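Putative fimbrium tip subunit Fim1C (Bacteroides ovatus, PDB 4EPS) is probably a component of the fimbrium tip, part of the filamentous cell-surface appendages that mediate cell adhesion and biofilm formation. Local coordinates at residues K443-E448 and Y485-G490; K383-L388 and E436-Q441; L268-Y273 and S449-K454. All coordinates share one frame; numbering follows the deposited sequence.

How the interactions relate
All three contacts lie on the same side of the chain's centre, in its C-terminal part; helix 446-458 is shared by interactions 1 and 3, and the preceding helix, 434-438, carries interaction 2. The first turn of 446-458, with the loop before it, packs on the turn between strands 479-485 and 490-497 in interaction 1; the next turn meets the loop between strands 261-267 and 273-275 in interaction 3. Their centres are about 14 Å apart. Interaction 2, about 13 Å from the centre of interaction 1, closes before interaction 1 opens. Interaction 3 spans the longest sequence interval, so the loop at 268-273 is held against a helix that comes some 176 residues later.

Interaction 1. Residues K443-E448 and Y485-G490; sequences KDNSLE and YSKTAG
Lys-443 meets Thr-488 through its main chain, CA lying 3.5 Å from Thr-488 O in a CA-H...O contact. Its carbonyl is tied to the turn by one water, which donates to Lys-443 O at 3.0 Å and to Lys-487 O at 2.8 Å. Asn-445 then brings CB to 3.3 Å from the same Lys-487 O. With CG anti to the backbone N (chi1 -160°), its amide reaches over Lys-487, and ND2 lies 3.8 Å from Lys-487 CG. Asn-445 is also the N-cap of helix 446-458: OD1 takes a weak bond from Glu-448 N, while ND2 gives a nearly straight one of 2.9 Å to the anti lone pair of Glu-448 OE1, close to the amide plane. Gln-441 NE2 also donates to OD1. With an alanine here, Glu-448 N is likely to lose its weak cap and the carboxylate the amide that steadies it. The opposing residues 485-490 form the connection of a beta hairpin, tightened by Ser-486 OG, which accepts from Thr-488 N and Ala-489 N in an ST turn and ST motif. Leu-447 turns inward and sets CD1 almost over the middle of the Tyr-485 ring, 3.5 Å from its centroid and 6° off the normal, a CH-pi contact; the ring's OH is hydrogen-bonded to Leu-437 O. Beside them, Glu-448 OE1 stays 5.4 Å from Lys-487 NZ, where the opposite charges may still attract weakly.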
loop_
_atom_site.group_PDB
_atom_site.type_symbol
_atom_site.label_atom_id
_atom_site.label_comp_id
_atom_site.label_asym_id
_atom_site.label_seq_id
_atom_site.Cartn_x
_atom_site.Cartn_y
_atom_site.Cartn_z
ATOM N N LYS A 443 20.480 10.010 15.458
ATOM C CA LYS A 443 20.388 11.241 16.255
ATOM C C LYS A 443 19.049 11.377 16.992
ATOM O O LYS A 443 18.995 12.091 17.992
ATOM C CB LYS A 443 20.640 12.482 15.359
ATOM C CG LYS A 443 19.577 12.726 14.279
ATOM C CD LYS A 443 20.031 13.742 13.223
ATOM C CE LYS A 443 18.945 14.067 12.219
ATOM N NZ LYS A 443 18.501 12.868 11.454
ATOM N N ASP A 444 17.994 10.687 16.518
ATOM C CA ASP A 444 16.663 10.687 17.145
ATOM C C ASP A 444 16.455 9.477 18.092
ATOM O O ASP A 444 15.311 9.136 18.398
ATOM C CB ASP A 444 15.563 10.717 16.066
ATOM C CG ASP A 444 15.573 12.015 15.265
ATOM O OD1 ASP A 444 15.970 13.048 15.823
ATOM O OD2 ASP A 444 15.299 11.964 14.053
ATOM N N ASN A 445 17.549 8.863 18.583
ATOM C CA ASN A 445 17.514 7.701 19.493
ATOM C C ASN A 445 16.571 6.579 18.966
ATOM O O ASN A 445 15.711 6.077 19.704
ATOM C CB ASN A 445 17.136 8.117 20.940
ATOM C CG ASN A 445 17.513 7.134 22.025
ATOM O OD1 ASN A 445 18.050 6.046 21.787
ATOM N ND2 ASN A 445 17.241 7.496 23.264
ATOM N N SER A 446 16.772 6.159 17.709
ATOM C CA SER A 446 15.990 5.052 17.116
ATOM C C SER A 446 16.171 3.743 17.901
ATOM O O SER A 446 15.247 2.933 17.973
ATOM C CB SER A 446 16.362 4.831 15.652
ATOM O OG SER A 446 17.766 4.696 15.502
ATOM N N LEU A 447 17.331 3.550 18.533
ATOM C CA LEU A 447 17.550 2.321 19.298
ATOM C C LEU A 447 16.492 2.194 20.403
ATOM O O LEU A 447 15.840 1.154 20.519
ATOM C CB LEU A 447 18.970 2.334 19.877
ATOM C CG LEU A 447 19.472 1.060 20.549
ATOM C CD1 LEU A 447 20.988 1.093 20.595
ATOM C CD2 LEU A 447 18.969 0.951 22.006
ATOM N N GLU A 448 16.283 3.252 21.181
ATOM C CA GLU A 448 15.288 3.147 22.246
ATOM C C GLU A 448 13.848 3.333 21.733
ATOM O O GLU A 448 12.966 2.573 22.151
ATOM C CB GLU A 448 15.595 4.166 23.369
ATOM C CG GLU A 448 16.886 3.789 24.096
ATOM C CD GLU A 448 17.131 4.420 25.453
ATOM O OE1 GLU A 448 17.368 5.650 25.518
ATOM O OE2 GLU A 448 17.175 3.659 26.445
ATOM N N TYR A 485 26.911 2.808 22.641
ATOM C CA TYR A 485 25.947 3.787 22.178
ATOM C C TYR A 485 25.778 4.941 23.133
ATOM O O TYR A 485 25.833 4.756 24.338
ATOM C CB TYR A 485 24.562 3.107 22.066
ATOM C CG TYR A 485 24.506 1.994 21.048
ATOM C CD1 TYR A 485 24.359 2.272 19.687
ATOM C CD2 TYR A 485 24.622 0.656 21.439
ATOM C CE1 TYR A 485 24.349 1.243 18.732
ATOM C CE2 TYR A 485 24.582 -0.380 20.499
ATOM C CZ TYR A 485 24.461 -0.078 19.149
ATOM O OH TYR A 485 24.444 -1.106 18.238
ATOM N N SER A 486 25.461 6.088 22.570
ATOM C CA SER A 486 24.929 7.233 23.289
ATOM C C SER A 486 23.460 7.335 22.834
ATOM O O SER A 486 23.015 6.504 22.026
ATOM C CB SER A 486 25.715 8.494 22.966
ATOM O OG SER A 486 25.448 8.856 21.621
ATOM N N LYS A 487 22.735 8.391 23.256
ATOM C CA LYS A 487 21.360 8.586 22.803
ATOM C C LYS A 487 21.322 9.115 21.372
ATOM O O LYS A 487 20.244 9.172 20.779
ATOM C CB LYS A 487 20.607 9.527 23.762
ATOM C CG LYS A 487 20.287 8.858 25.093
ATOM C CD LYS A 487 19.542 9.790 26.033
ATOM C CE LYS A 487 19.272 9.124 27.361
ATOM N NZ LYS A 487 18.713 10.076 28.359
ATOM N N THR A 488 22.479 9.460 20.780
ATOM C CA THR A 488 22.502 10.017 19.427
ATOM C C THR A 488 23.372 9.241 18.426
ATOM O O THR A 488 23.298 9.542 17.235
ATOM C CB THR A 488 22.967 11.510 19.459
ATOM O OG1 THR A 488 24.304 11.579 19.962
ATOM C CG2 THR A 488 22.053 12.395 20.316
ATOM N N ALA A 489 24.222 8.288 18.878
ATOM C CA ALA A 489 25.071 7.572 17.920
ATOM C C ALA A 489 25.599 6.273 18.469
ATOM O O ALA A 489 25.732 6.114 19.669
ATOM C CB ALA A 489 26.269 8.445 17.514
ATOM N N GLY A 490 25.970 5.387 17.563
ATOM C CA GLY A 490 26.703 4.173 17.892
ATOM C C GLY A 490 28.178 4.486 17.640
ATOM O O GLY A 490 28.524 5.335 16.798
HETATM O O HOH W 1 18.641 11.487 20.891
#

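Interaction 2. Residues K383-L388 and E436-Q441; sequences KPLRFL and ELVALQ. With SO4 (sulfate ion), chain H.
Phe-387 and Glu-436 bring their backbones closest, with CA atoms 5.1 Å apart, whereas Leu-385 and Val-438 stand at 7.2 Å between CA atoms. The contact joins the loop leading into helix 389-403, which includes a 3-10 segment at 383-385, to the short helix 434-438 and the type I turn from Val-438 to Gln-441. Phe-387 and Glu-436 carry most of it. The Phe-387 ring receives Glu-436 CG over one face, offset toward the rim, 3.9 Å from the centroid and 24° off the normal, which makes a CH-pi contact. At the ring's edge, Ala-439 CB touches CZ at 3.6 Å, and it lies equally near CE1. The methylene part of Glu-436 therefore serves as apolar surface, and with the chain extended past CG (chi2 163°) its carboxylate, turned 32° from the ring plane, continues to other partners. OE1 is hydrogen-bonded to Ser-433 OG and to Gly-389 N, at the start of the next helix, and OE2 is bonded to Tyr-430 OH; the buried acid is thus gripped at both oxygens, which would probably stabilise its charged form. At the more exposed border, Leu-385 CD2 meets Val-438 CG1 at 4.2 Å, a looser apolar touch. The Arg-386 CB is directed away from the helix. Glu-378 forms a salt bridge with the arginine NE, and a sulfate, probably from the crystallisation liquor, lies at the guanidinium edge in plane: NH1 donates to sulfate O4 and NH2 to sulfate O3, each at 2.8 Å.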
loop_
_atom_site.group_PDB
_atom_site.type_symbol
_atom_site.label_atom_id
_atom_site.label_comp_id
_atom_site.label_asym_id
_atom_site.label_seq_id
_atom_site.Cartn_x
_atom_site.Cartn_y
_atom_site.Cartn_z
ATOM N N LYS A 383 36.214 1.155 6.759
ATOM C CA LYS A 383 35.957 -0.300 6.824
ATOM C C LYS A 383 35.029 -0.692 8.027
ATOM O O LYS A 383 34.067 -1.425 7.780
ATOM C CB LYS A 383 37.272 -1.105 6.836
ATOM C CG LYS A 383 37.052 -2.632 6.823
ATOM C CD LYS A 383 36.551 -3.180 5.485
ATOM C CE LYS A 383 36.266 -4.682 5.538
ATOM N NZ LYS A 383 37.501 -5.499 5.731
ATOM N N PRO A 384 35.205 -0.179 9.275
ATOM C CA PRO A 384 34.282 -0.578 10.370
ATOM C C PRO A 384 32.861 -0.038 10.243
ATOM O O PRO A 384 32.006 -0.433 11.035
ATOM C CB PRO A 384 34.938 0.010 11.623
ATOM C CG PRO A 384 36.379 0.252 11.234
ATOM C CD PRO A 384 36.297 0.669 9.803
ATOM N N LEU A 385 32.585 0.820 9.253
ATOM C CA LEU A 385 31.216 1.338 9.076
ATOM C C LEU A 385 30.410 0.573 8.008
ATOM O O LEU A 385 29.209 0.799 7.877
ATOM C CB LEU A 385 31.256 2.837 8.736
ATOM C CG LEU A 385 31.816 3.776 9.858
ATOM C CD1 LEU A 385 31.788 5.242 9.418
ATOM C CD2 LEU A 385 31.053 3.614 11.166
ATOM N N ARG A 386 31.038 -0.366 7.294
ATOM C CA ARG A 386 30.351 -1.130 6.235
ATOM C C ARG A 386 29.533 -2.306 6.767
ATOM O O ARG A 386 29.942 -2.962 7.728
ATOM C CB ARG A 386 31.367 -1.684 5.206
ATOM C CG ARG A 386 32.379 -0.661 4.654
ATOM C CD ARG A 386 31.679 0.512 3.982
ATOM N NE ARG A 386 32.634 1.398 3.316
ATOM C CZ ARG A 386 32.346 2.623 2.905
ATOM N NH1 ARG A 386 31.151 3.147 3.147
ATOM N NH2 ARG A 386 33.266 3.353 2.289
ATOM N N PHE A 387 28.409 -2.609 6.093
ATOM C CA PHE A 387 27.552 -3.758 6.442
ATOM C C PHE A 387 28.167 -5.006 5.860
ATOM O O PHE A 387 28.047 -5.222 4.651
ATOM C CB PHE A 387 26.147 -3.571 5.852
ATOM C CG PHE A 387 25.205 -2.617 6.530
ATOM C CD1 PHE A 387 25.674 -1.673 7.438
ATOM C CD2 PHE A 387 23.839 -2.674 6.276
ATOM C CE1 PHE A 387 24.798 -0.799 8.077
ATOM C CE2 PHE A 387 22.961 -1.791 6.910
ATOM C CZ PHE A 387 23.444 -0.871 7.814
ATOM N N LEU A 388 28.848 -5.815 6.687
ATOM C CA LEU A 388 29.577 -7.001 6.191
ATOM C C LEU A 388 29.451 -8.216 7.083
ATOM O O LEU A 388 30.239 -9.150 6.936
ATOM C CB LEU A 388 31.090 -6.639 6.050
ATOM C CG LEU A 388 31.419 -5.667 4.894
ATOM C CD1 LEU A 388 32.811 -5.093 5.049
ATOM C CD2 LEU A 388 31.251 -6.361 3.530
ATOM N N GLU A 436 26.970 -2.635 10.883
ATOM C CA GLU A 436 25.555 -2.953 11.078
ATOM C C GLU A 436 25.077 -2.498 12.481
ATOM O O GLU A 436 23.967 -1.967 12.614
ATOM C CB GLU A 436 25.320 -4.453 10.894
ATOM C CG GLU A 436 25.238 -4.803 9.416
ATOM C CD GLU A 436 25.419 -6.282 9.149
ATOM O OE1 GLU A 436 26.484 -6.827 9.514
ATOM O OE2 GLU A 436 24.486 -6.897 8.583
ATOM N N LEU A 437 25.905 -2.724 13.518
ATOM C CA LEU A 437 25.550 -2.310 14.890
ATOM C C LEU A 437 25.489 -0.806 15.028
ATOM O O LEU A 437 24.557 -0.299 15.647
ATOM C CB LEU A 437 26.550 -2.857 15.922
ATOM C CG LEU A 437 26.404 -4.363 16.221
ATOM C CD1 LEU A 437 27.702 -4.900 16.857
ATOM C CD2 LEU A 437 25.150 -4.646 17.083
ATOM N N VAL A 438 26.455 -0.086 14.458
ATOM C CA VAL A 438 26.480 1.381 14.564
ATOM C C VAL A 438 25.205 1.987 13.938
ATOM O O VAL A 438 24.622 2.918 14.514
ATOM C CB VAL A 438 27.788 1.938 13.945
ATOM C CG1 VAL A 438 27.695 3.445 13.648
ATOM C CG2 VAL A 438 28.960 1.652 14.881
ATOM N N ALA A 439 24.709 1.381 12.848
ATOM C CA ALA A 439 23.513 1.865 12.138
ATOM C C ALA A 439 22.196 1.656 12.915
ATOM O O ALA A 439 21.179 2.237 12.529
ATOM C CB ALA A 439 23.425 1.218 10.757
ATOM N N LEU A 440 22.191 0.857 14.003
ATOM C CA LEU A 440 21.008 0.691 14.856
ATOM C C LEU A 440 20.625 1.991 15.582
ATOM O O LEU A 440 19.485 2.142 16.016
ATOM C CB LEU A 440 21.236 -0.401 15.909
ATOM C CG LEU A 440 21.403 -1.830 15.348
ATOM C CD1 LEU A 440 21.655 -2.809 16.471
ATOM C CD2 LEU A 440 20.139 -2.272 14.599
ATOM N N GLN A 441 21.583 2.893 15.765
ATOM C CA GLN A 441 21.297 4.132 16.484
ATOM C C GLN A 441 21.398 5.332 15.546
ATOM O O GLN A 441 22.224 5.358 14.634
ATOM C CB GLN A 441 22.281 4.274 17.689
ATOM C CG GLN A 441 22.082 5.519 18.605
ATOM C CD GLN A 441 20.696 5.554 19.248
ATOM O OE1 GLN A 441 19.674 5.506 18.565
ATOM N NE2 GLN A 441 20.634 5.677 20.562
HETATM S S SO4 H . 31.860 6.583 1.440
HETATM O O1 SO4 H . 32.116 7.630 2.434
HETATM O O2 SO4 H . 31.353 7.170 0.184
HETATM O O3 SO4 H . 33.113 5.870 1.178
HETATM O O4 SO4 H . 30.844 5.668 1.977
#

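Interaction 3. Residues L268-Y273 and S449-K454; sequences LQVGDY and SKLNTK
Lys-454 lays its aliphatic chain against Gly-271 and Tyr-273, CG standing 3.3 Å from Gly-271 O. The Tyr-273 hydroxyl reaches the root of the same lysine, OH lying 3.5 Å from Lys-454 CA, and Lys-454 O meets the ring at its edge, in plane, 3.5 Å from Tyr-273 CE1. Next to them, Val-270 CG1 packs against both Leu-451 CD2, at 4.0 Å, and Lys-450 CB. Gly-271 fits closely against the helix, its CA 3.7 Å from Lys-450 O; a side chain there would crowd that carbonyl and Lys-454 CE, and its backbone angles (phi 99°) call for glycine in any case. This is the type II turn from Gln-269 to Asp-272, which packs on helix 446-458 where the helix has a wider pi-type turn. Bends at chi2 (-62°) and chi4 (-61°) fold Lys-454 back over that helix, and its ammonium donates to Lys-450 O at 3.0 Å and to Thr-453 OG1. Behind the turn, Asp-272 OD2 accepts from Gln-269 N and also from His-266 NE2, while backbone bonds to Val-297 hold Gly-271 and Asp-272 beside strand 293-300. Lys-450 also packs on Asn-284 of the second subunit. Gly-271 O is buried with no partner in the model; the ammonium bonds within its own helix, and what joins the two segments is apolar and van der Waals contact.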
loop_
_atom_site.group_PDB
_atom_site.type_symbol
_atom_site.label_atom_id
_atom_site.label_comp_id
_atom_site.label_asym_id
_atom_site.label_seq_id
_atom_site.Cartn_x
_atom_site.Cartn_y
_atom_site.Cartn_z
ATOM N N LEU A 268 6.909 -2.165 4.649
ATOM C CA LEU A 268 7.989 -2.710 5.487
ATOM C C LEU A 268 8.711 -1.567 6.225
ATOM O O LEU A 268 9.243 -0.653 5.605
ATOM C CB LEU A 268 8.973 -3.540 4.620
ATOM C CG LEU A 268 10.129 -4.268 5.348
ATOM C CD1 LEU A 268 9.589 -5.313 6.383
ATOM C CD2 LEU A 268 11.042 -4.980 4.322
ATOM N N GLN A 269 8.743 -1.632 7.550
ATOM C CA GLN A 269 9.385 -0.579 8.356
ATOM C C GLN A 269 10.255 -1.127 9.449
ATOM O O GLN A 269 9.983 -2.197 9.993
ATOM C CB GLN A 269 8.296 0.298 9.022
ATOM C CG GLN A 269 7.431 1.070 8.001
ATOM C CD GLN A 269 6.474 1.968 8.714
ATOM O OE1 GLN A 269 5.428 1.541 9.246
ATOM N NE2 GLN A 269 6.836 3.208 8.793
ATOM N N VAL A 270 11.250 -0.332 9.859
ATOM C CA VAL A 270 12.048 -0.656 11.048
ATOM C C VAL A 270 11.059 -0.761 12.233
ATOM O O VAL A 270 10.162 0.074 12.366
ATOM C CB VAL A 270 13.122 0.446 11.298
ATOM C CG1 VAL A 270 13.788 0.272 12.675
ATOM C CG2 VAL A 270 14.159 0.481 10.158
ATOM N N GLY A 271 11.230 -1.764 13.066
ATOM C CA GLY A 271 10.343 -1.975 14.201
ATOM C C GLY A 271 9.281 -3.026 13.935
ATOM O O GLY A 271 8.588 -3.443 14.865
ATOM N N ASP A 272 9.120 -3.471 12.671
ATOM C CA ASP A 272 8.137 -4.518 12.385
ATOM C C ASP A 272 8.545 -5.845 13.067
ATOM O O ASP A 272 9.744 -6.115 13.216
ATOM C CB ASP A 272 7.975 -4.751 10.885
ATOM C CG ASP A 272 7.206 -3.675 10.117
ATOM O OD1 ASP A 272 6.657 -2.732 10.772
ATOM O OD2 ASP A 272 7.151 -3.771 8.880
ATOM N N TYR A 273 7.562 -6.648 13.482
ATOM C CA TYR A 273 7.802 -7.947 14.149
ATOM C C TYR A 273 8.038 -9.024 13.092
ATOM O O TYR A 273 7.267 -9.137 12.134
ATOM C CB TYR A 273 6.604 -8.326 15.079
ATOM C CG TYR A 273 6.387 -7.300 16.171
ATOM C CD1 TYR A 273 7.123 -7.350 17.357
ATOM C CD2 TYR A 273 5.428 -6.296 16.033
ATOM C CE1 TYR A 273 6.927 -6.405 18.367
ATOM C CE2 TYR A 273 5.243 -5.328 17.022
ATOM C CZ TYR A 273 5.977 -5.400 18.196
ATOM O OH TYR A 273 5.789 -4.456 19.174
ATOM N N SER A 449 13.620 4.291 20.814
ATOM C CA SER A 449 12.283 4.645 20.298
ATOM C C SER A 449 11.696 3.661 19.281
ATOM O O SER A 449 10.476 3.456 19.271
ATOM C CB SER A 449 12.324 6.031 19.655
ATOM O OG SER A 449 12.796 7.007 20.568
ATOM N N LYS A 450 12.533 3.120 18.359
ATOM C CA LYS A 450 12.021 2.200 17.323
ATOM C C LYS A 450 12.255 0.724 17.642
ATOM O O LYS A 450 11.464 -0.104 17.207
ATOM C CB LYS A 450 12.642 2.518 15.948
ATOM C CG LYS A 450 12.158 3.856 15.391
ATOM C CD LYS A 450 12.589 4.082 13.939
ATOM C CE LYS A 450 11.976 5.372 13.432
ATOM N NZ LYS A 450 12.656 5.883 12.206
ATOM N N LEU A 451 13.344 0.381 18.346
ATOM C CA LEU A 451 13.625 -1.023 18.615
ATOM C C LEU A 451 13.172 -1.465 20.011
ATOM O O LEU A 451 12.430 -2.437 20.109
ATOM C CB LEU A 451 15.123 -1.330 18.408
ATOM C CG LEU A 451 15.718 -0.972 17.004
ATOM C CD1 LEU A 451 17.224 -1.307 16.956
ATOM C CD2 LEU A 451 14.993 -1.737 15.866
ATOM N N ASN A 452 13.610 -0.783 21.080
ATOM C CA ASN A 452 13.280 -1.240 22.456
ATOM C C ASN A 452 11.779 -1.221 22.739
ATOM O O ASN A 452 11.290 -2.099 23.439
ATOM C CB ASN A 452 14.036 -0.388 23.495
ATOM C CG ASN A 452 15.468 -0.855 23.627
ATOM O OD1 ASN A 452 15.842 -1.928 23.136
ATOM N ND2 ASN A 452 16.284 -0.112 24.343
ATOM N N THR A 453 11.053 -0.266 22.151
ATOM C CA THR A 453 9.579 -0.202 22.314
ATOM C C THR A 453 8.871 -1.441 21.719
ATOM O O THR A 453 7.734 -1.754 22.112
ATOM C CB THR A 453 9.024 1.077 21.683
ATOM O OG1 THR A 453 9.431 1.128 20.309
ATOM C CG2 THR A 453 9.458 2.347 22.462
ATOM N N LYS A 454 9.536 -2.151 20.788
ATOM C CA LYS A 454 8.976 -3.383 20.198
ATOM C C LYS A 454 9.466 -4.590 20.965
ATOM O O LYS A 454 8.687 -5.478 21.292
ATOM C CB LYS A 454 9.363 -3.544 18.700
ATOM C CG LYS A 454 9.197 -2.290 17.873
ATOM C CD LYS A 454 7.739 -1.776 17.803
ATOM C CE LYS A 454 7.669 -0.575 16.882
ATOM N NZ LYS A 454 8.507 0.558 17.374
#